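Local structure of LD10117p (Drosophila melanogaster, 5HJQ) at residues P199-F207 and F284-F295. The protein acts through its TBC domain as a GTPase-activating protein for Rab35 in synaptic vesicle protein recycling and binds phosphoinositides through the same domain. Residues are numbered along the deposited sequence; the frame is centred on the assembly and turned at random.
Sequences PITSILLHF and FQHLVRIMDCYF
In the core of the all-helical TBC domain, Ile203 and Met291 bring helix 197-204 against helix 284-297; the axes of segments 199-204 and 284-295 pass 11.6 Å apart at a crossing angle of -94°. At that separation side chains alone bridge the gap. Ile203 CG2 lies 3.8 Å from Met291 CG, the two side chains crossing nearly perpendicularly, and Ile203 CD1 also packs against Met291 CG, with Leu287 CD1 a little farther off. Trp117 of helix 113-122 touches both Ile203 and Met291, so a third helix of the RabGAP fold closes over this apolar centre.

Near the C-terminal end of helix 284-297, Leu204 CD2 rests 3.5 Å from Phe295 CZ, while Ile200 CG2 meets the edge of the same ring. Ile200 CD1 approaches Tyr294 OH at 3.6 Å, a van der Waals contact of a methyl with the hydroxyl oxygen, which is hydrogen-bonded to the backbone oxygen of Phe228. The Tyr294 side chain is about 8 Å from that of Lys300, a phosphoinositide-binding residue, and about 12 Å from the bound inositol trisphosphate.

The other end is aromatic. The Phe284 ring swings out opposite the backbone N (chi1 -172°) and places CZ over one face of His206, 3.5 Å from its CD2, the planes inclined at 41°. The imidazole is held at NE2 by the backbone N of His168. Beside it, the Phe207 ring presents its edge, at CZ, to Val288 CG2, 4.0 Å away.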
ATOM      1  N   PRO A 199      -5.210  -4.189   5.110  1.00 59.72           N
ATOM      2  CA  PRO A 199      -3.751  -4.376   5.160  1.00 56.22           C
ATOM      3  C   PRO A 199      -2.983  -3.136   5.620  1.00 58.82           C
ATOM      4  O   PRO A 199      -1.978  -3.265   6.319  1.00 65.03           O
ATOM      5  CB  PRO A 199      -3.398  -4.716   3.708  1.00 58.94           C
ATOM      6  CG  PRO A 199      -4.615  -5.372   3.185  1.00 55.30           C
ATOM      7  CD  PRO A 199      -5.756  -4.625   3.809  1.00 57.82           C
ATOM      8  N   ILE A 200      -3.463  -1.956   5.243  1.00 55.61           N
ATOM      9  CA  ILE A 200      -2.826  -0.706   5.645  1.00 52.80           C
ATOM     10  C   ILE A 200      -3.000  -0.471   7.147  1.00 58.51           C
ATOM     11  O   ILE A 200      -2.058  -0.075   7.840  1.00 55.65           O
ATOM     12  CB  ILE A 200      -3.396   0.490   4.858  1.00 54.48           C
ATOM     13  CG1 ILE A 200      -2.992   0.405   3.382  1.00 48.73           C
ATOM     14  CG2 ILE A 200      -2.908   1.804   5.448  1.00 50.31           C
ATOM     15  CD1 ILE A 200      -3.468   1.585   2.557  1.00 55.19           C
ATOM     16  N   THR A 201      -4.209  -0.725   7.639  1.00 58.57           N
ATOM     17  CA  THR A 201      -4.519  -0.607   9.059  1.00 57.57           C
ATOM     18  C   THR A 201      -3.554  -1.440   9.891  1.00 57.86           C
ATOM     19  O   THR A 201      -3.062  -0.989  10.924  1.00 62.18           O
ATOM     20  CB  THR A 201      -5.961  -1.056   9.358  1.00 61.04           C
ATOM     21  OG1 THR A 201      -6.878  -0.234   8.628  1.00 59.78           O
ATOM     22  CG2 THR A 201      -6.265  -0.951  10.849  1.00 54.63           C
ATOM     23  N   SER A 202      -3.277  -2.653   9.422  1.00 57.71           N
ATOM     24  CA  SER A 202      -2.327  -3.536  10.082  1.00 58.05           C
ATOM     25  C   SER A 202      -0.920  -2.946  10.103  1.00 59.02           C
ATOM     26  O   SER A 202      -0.204  -3.074  11.092  1.00 60.25           O
ATOM     27  CB  SER A 202      -2.306  -4.905   9.397  1.00 58.38           C
ATOM     28  OG  SER A 202      -3.509  -5.616   9.635  1.00 59.82           O
ATOM     29  N   ILE A 203      -0.526  -2.310   9.004  1.00 59.80           N
ATOM     30  CA  ILE A 203       0.804  -1.718   8.891  1.00 58.23           C
ATOM     31  C   ILE A 203       0.977  -0.553   9.861  1.00 57.31           C
ATOM     32  O   ILE A 203       1.991  -0.452  10.554  1.00 56.75           O
ATOM     33  CB  ILE A 203       1.077  -1.230   7.454  1.00 54.78           C
ATOM     34  CG1 ILE A 203       1.087  -2.411   6.480  1.00 59.30           C
ATOM     35  CG2 ILE A 203       2.399  -0.491   7.382  1.00 51.34           C
ATOM     36  CD1 ILE A 203       1.410  -2.022   5.053  1.00 52.93           C
ATOM     37  N   LEU A 204      -0.020   0.324   9.898  1.00 54.94           N
ATOM     38  CA  LEU A 204      -0.029   1.450  10.819  1.00 55.84           C
ATOM     39  C   LEU A 204       0.141   0.978  12.259  1.00 57.02           C
ATOM     40  O   LEU A 204       0.899   1.563  13.030  1.00 59.13           O
ATOM     41  CB  LEU A 204      -1.330   2.235  10.676  1.00 54.69           C
ATOM     42  CG  LEU A 204      -1.555   2.933   9.337  1.00 54.34           C
ATOM     43  CD1 LEU A 204      -2.988   3.406   9.239  1.00 47.85           C
ATOM     44  CD2 LEU A 204      -0.596   4.100   9.201  1.00 54.55           C
ATOM     45  N   LEU A 205      -0.558  -0.099  12.599  1.00 53.59           N
ATOM     46  CA  LEU A 205      -0.582  -0.629  13.958  1.00 58.25           C
ATOM     47  C   LEU A 205       0.765  -1.185  14.419  1.00 59.69           C
ATOM     48  O   LEU A 205       0.934  -1.511  15.591  1.00 61.28           O
ATOM     49  CB  LEU A 205      -1.654  -1.715  14.067  1.00 59.30           C
ATOM     50  CG  LEU A 205      -3.091  -1.201  14.183  1.00 62.14           C
ATOM     51  CD1 LEU A 205      -4.087  -2.352  14.188  1.00 51.95           C
ATOM     52  CD2 LEU A 205      -3.239  -0.349  15.447  1.00 59.33           C
ATOM     53  N   HIS A 206       1.719  -1.299  13.502  1.00 63.18           N
ATOM     54  CA  HIS A 206       3.043  -1.801  13.851  1.00 60.10           C
ATOM     55  C   HIS A 206       3.923  -0.723  14.484  1.00 56.01           C
ATOM     56  O   HIS A 206       5.005  -1.024  14.984  1.00 61.67           O
ATOM     57  CB  HIS A 206       3.747  -2.372  12.615  1.00 60.29           C
ATOM     58  CG  HIS A 206       3.281  -3.741  12.226  1.00 62.57           C
ATOM     59  ND1 HIS A 206       2.051  -3.976  11.650  1.00 60.10           N
ATOM     60  CD2 HIS A 206       3.883  -4.949  12.331  1.00 59.52           C
ATOM     61  CE1 HIS A 206       1.914  -5.269  11.418  1.00 64.90           C
ATOM     62  NE2 HIS A 206       3.013  -5.882  11.823  1.00 66.37           N
ATOM     63  N   PHE A 207       3.466   0.525  14.463  1.00 57.44           N
ATOM     64  CA  PHE A 207       4.314   1.637  14.882  1.00 55.45           C
ATOM     65  C   PHE A 207       3.599   2.674  15.744  1.00 59.43           C
ATOM     66  O   PHE A 207       4.242   3.550  16.319  1.00 63.00           O
ATOM     67  CB  PHE A 207       4.906   2.325  13.653  1.00 56.48           C
ATOM     68  CG  PHE A 207       5.673   1.401  12.758  1.00 57.50           C
ATOM     69  CD1 PHE A 207       6.963   1.016  13.081  1.00 54.85           C
ATOM     70  CD2 PHE A 207       5.105   0.916  11.593  1.00 59.29           C
ATOM     71  CE1 PHE A 207       7.671   0.159  12.259  1.00 62.23           C
ATOM     72  CE2 PHE A 207       5.805   0.058  10.767  1.00 53.93           C
ATOM     73  CZ  PHE A 207       7.091  -0.317  11.096  1.00 59.22           C
ATOM     74  N   PHE A 284       8.032  -7.391   4.415  1.00 65.04           N
ATOM     75  CA  PHE A 284       7.572  -6.302   5.279  1.00 60.97           C
ATOM     76  C   PHE A 284       8.526  -5.106   5.279  1.00 59.92           C
ATOM     77  O   PHE A 284       8.101  -3.957   5.191  1.00 58.89           O
ATOM     78  CB  PHE A 284       7.374  -6.831   6.703  1.00 66.20           C
ATOM     79  CG  PHE A 284       6.726  -5.851   7.633  1.00 67.96           C
ATOM     80  CD1 PHE A 284       5.370  -5.584   7.546  1.00 66.30           C
ATOM     81  CD2 PHE A 284       7.474  -5.196   8.593  1.00 62.82           C
ATOM     82  CE1 PHE A 284       4.772  -4.681   8.402  1.00 63.32           C
ATOM     83  CE2 PHE A 284       6.885  -4.289   9.451  1.00 69.02           C
ATOM     84  CZ  PHE A 284       5.530  -4.031   9.354  1.00 68.88           C
ATOM     85  N   GLN A 285       9.811  -5.409   5.373  1.00 62.93           N
ATOM     86  CA  GLN A 285      10.900  -4.454   5.227  1.00 64.85           C
ATOM     87  C   GLN A 285      10.736  -3.500   4.040  1.00 63.61           C
ATOM     88  O   GLN A 285      10.993  -2.305   4.161  1.00 58.77           O
ATOM     89  CB  GLN A 285      12.187  -5.257   5.086  1.00 68.58           C
ATOM     90  CG  GLN A 285      11.887  -6.554   4.366  1.00 73.93           C
ATOM     91  CD  GLN A 285      13.014  -7.543   4.367  1.00 82.69           C
ATOM     92  OE1 GLN A 285      14.033  -7.344   3.709  1.00 86.71           O
ATOM     93  NE2 GLN A 285      12.817  -8.651   5.074  1.00 82.09           N
ATOM     94  N   HIS A 286      10.335  -4.035   2.888  1.00 62.60           N
ATOM     95  CA  HIS A 286      10.160  -3.220   1.683  1.00 56.97           C
ATOM     96  C   HIS A 286       8.894  -2.380   1.771  1.00 56.28           C
ATOM     97  O   HIS A 286       8.891  -1.205   1.403  1.00 57.09           O
ATOM     98  CB  HIS A 286      10.107  -4.091   0.421  1.00 62.45           C
ATOM     99  CG  HIS A 286      11.359  -4.867   0.162  1.00 61.53           C
ATOM    100  ND1 HIS A 286      11.805  -5.858   1.009  1.00 65.07           N
ATOM    101  CD2 HIS A 286      12.252  -4.811  -0.854  1.00 63.18           C
ATOM    102  CE1 HIS A 286      12.921  -6.375   0.531  1.00 68.17           C
ATOM    103  NE2 HIS A 286      13.214  -5.759  -0.602  1.00 63.87           N
ATOM    104  N   LEU A 287       7.823  -2.998   2.260  1.00 55.38           N
ATOM    105  CA  LEU A 287       6.542  -2.324   2.458  1.00 54.79           C
ATOM    106  C   LEU A 287       6.662  -1.064   3.303  1.00 59.78           C
ATOM    107  O   LEU A 287       6.052  -0.038   2.994  1.00 60.37           O
ATOM    108  CB  LEU A 287       5.539  -3.265   3.127  1.00 56.22           C
ATOM    109  CG  LEU A 287       4.725  -4.233   2.278  1.00 63.19           C
ATOM    110  CD1 LEU A 287       3.799  -5.038   3.171  1.00 58.96           C
ATOM    111  CD2 LEU A 287       3.940  -3.463   1.236  1.00 64.81           C
ATOM    112  N   VAL A 288       7.437  -1.155   4.379  1.00 54.95           N
ATOM    113  CA  VAL A 288       7.585  -0.053   5.322  1.00 53.67           C
ATOM    114  C   VAL A 288       8.169   1.190   4.656  1.00 52.36           C
ATOM    115  O   VAL A 288       7.614   2.283   4.776  1.00 52.93           O
ATOM    116  CB  VAL A 288       8.471  -0.460   6.514  1.00 56.57           C
ATOM    117  CG1 VAL A 288       8.787   0.745   7.374  1.00 51.43           C
ATOM    118  CG2 VAL A 288       7.782  -1.541   7.333  1.00 54.33           C
ATOM    119  N   ARG A 289       9.281   1.018   3.950  1.00 52.90           N
ATOM    120  CA  ARG A 289       9.888   2.120   3.213  1.00 50.41           C
ATOM    121  C   ARG A 289       8.918   2.683   2.175  1.00 59.10           C
ATOM    122  O   ARG A 289       8.867   3.894   1.957  1.00 59.24           O
ATOM    123  CB  ARG A 289      11.181   1.667   2.535  1.00 54.64           C
ATOM    124  CG  ARG A 289      12.306   1.339   3.498  1.00 53.62           C
ATOM    125  CD  ARG A 289      12.825   2.590   4.188  1.00 52.10           C
ATOM    126  NE  ARG A 289      13.434   3.534   3.255  1.00 55.47           N
ATOM    127  CZ  ARG A 289      12.895   4.702   2.919  1.00 52.31           C
ATOM    128  NH1 ARG A 289      11.736   5.075   3.443  1.00 55.60           N
ATOM    129  NH2 ARG A 289      13.516   5.503   2.064  1.00 52.42           N
ATOM    130  N   ILE A 290       8.146   1.801   1.544  1.00 52.15           N
ATOM    131  CA  ILE A 290       7.135   2.222   0.580  1.00 55.54           C
ATOM    132  C   ILE A 290       6.051   3.056   1.259  1.00 51.41           C
ATOM    133  O   ILE A 290       5.634   4.091   0.741  1.00 53.57           O
ATOM    134  CB  ILE A 290       6.484   1.013  -0.128  1.00 57.25           C
ATOM    135  CG1 ILE A 290       7.498   0.309  -1.029  1.00 53.85           C
ATOM    136  CG2 ILE A 290       5.286   1.451  -0.954  1.00 53.90           C
ATOM    137  CD1 ILE A 290       6.942  -0.909  -1.734  1.00 53.96           C
ATOM    138  N   MET A 291       5.601   2.603   2.424  1.00 52.96           N
ATOM    139  CA  MET A 291       4.600   3.342   3.190  1.00 56.48           C
ATOM    140  C   MET A 291       5.081   4.737   3.579  1.00 55.38           C
ATOM    141  O   MET A 291       4.288   5.681   3.598  1.00 55.75           O
ATOM    142  CB  MET A 291       4.203   2.561   4.443  1.00 51.96           C
ATOM    143  CG  MET A 291       3.308   1.354   4.160  1.00 59.91           C
ATOM    144  SD  MET A 291       1.834   1.752   3.192  1.00 58.30           S
ATOM    145  CE  MET A 291       2.233   0.958   1.641  1.00 57.63           C
ATOM    146  N   ASP A 292       6.373   4.860   3.883  1.00 50.00           N
ATOM    147  CA  ASP A 292       6.979   6.152   4.211  1.00 54.15           C
ATOM    148  C   ASP A 292       6.677   7.213   3.160  1.00 54.60           C
ATOM    149  O   ASP A 292       6.242   8.319   3.484  1.00 52.32           O
ATOM    150  CB  ASP A 292       8.498   6.020   4.368  1.00 56.18           C
ATOM    151  CG  ASP A 292       8.898   5.307   5.645  1.00 55.67           C
ATOM    152  OD1 ASP A 292       8.091   5.288   6.600  1.00 56.13           O
ATOM    153  OD2 ASP A 292      10.026   4.769   5.693  1.00 55.67           O
ATOM    154  N   CYS A 293       6.915   6.870   1.899  1.00 59.81           N
ATOM    155  CA  CYS A 293       6.683   7.799   0.800  1.00 55.59           C
ATOM    156  C   CYS A 293       5.205   7.880   0.439  1.00 52.50           C
ATOM    157  O   CYS A 293       4.690   8.954   0.122  1.00 54.94           O
ATOM    158  CB  CYS A 293       7.506   7.386  -0.421  1.00 54.90           C
ATOM    159  SG  CYS A 293       9.290   7.308  -0.106  1.00 59.79           S
ATOM    160  N   TYR A 294       4.530   6.735   0.506  1.00 55.98           N
ATOM    161  CA  TYR A 294       3.113   6.629   0.166  1.00 53.86           C
ATOM    162  C   TYR A 294       2.233   7.545   1.012  1.00 58.24           C
ATOM    163  O   TYR A 294       1.333   8.204   0.486  1.00 56.25           O
ATOM    164  CB  TYR A 294       2.657   5.175   0.316  1.00 55.30           C
ATOM    165  CG  TYR A 294       1.157   4.958   0.311  1.00 55.17           C
ATOM    166  CD1 TYR A 294       0.436   4.973  -0.877  1.00 49.60           C
ATOM    167  CD2 TYR A 294       0.466   4.715   1.495  1.00 51.27           C
ATOM    168  CE1 TYR A 294      -0.927   4.768  -0.888  1.00 47.82           C
ATOM    169  CE2 TYR A 294      -0.903   4.510   1.493  1.00 52.47           C
ATOM    170  CZ  TYR A 294      -1.591   4.531   0.290  1.00 55.77           C
ATOM    171  OH  TYR A 294      -2.952   4.329   0.255  1.00 52.31           O
ATOM    172  N   PHE A 295       2.505   7.596   2.315  1.00 53.06           N
ATOM    173  CA  PHE A 295       1.720   8.424   3.233  1.00 55.26           C
ATOM    174  C   PHE A 295       1.931   9.916   2.982  1.00 58.53           C
ATOM    175  O   PHE A 295       1.243  10.755   3.566  1.00 59.12           O
ATOM    176  CB  PHE A 295       2.066   8.100   4.692  1.00 55.04           C
ATOM    177  CG  PHE A 295       1.587   6.751   5.146  1.00 54.30           C
ATOM    178  CD1 PHE A 295       0.394   6.234   4.675  1.00 52.05           C
ATOM    179  CD2 PHE A 295       2.334   5.997   6.038  1.00 52.87           C
ATOM    180  CE1 PHE A 295      -0.052   4.993   5.086  1.00 48.54           C
ATOM    181  CE2 PHE A 295       1.893   4.751   6.452  1.00 54.33           C
ATOM    182  CZ  PHE A 295       0.700   4.248   5.971  1.00 52.93           C
TER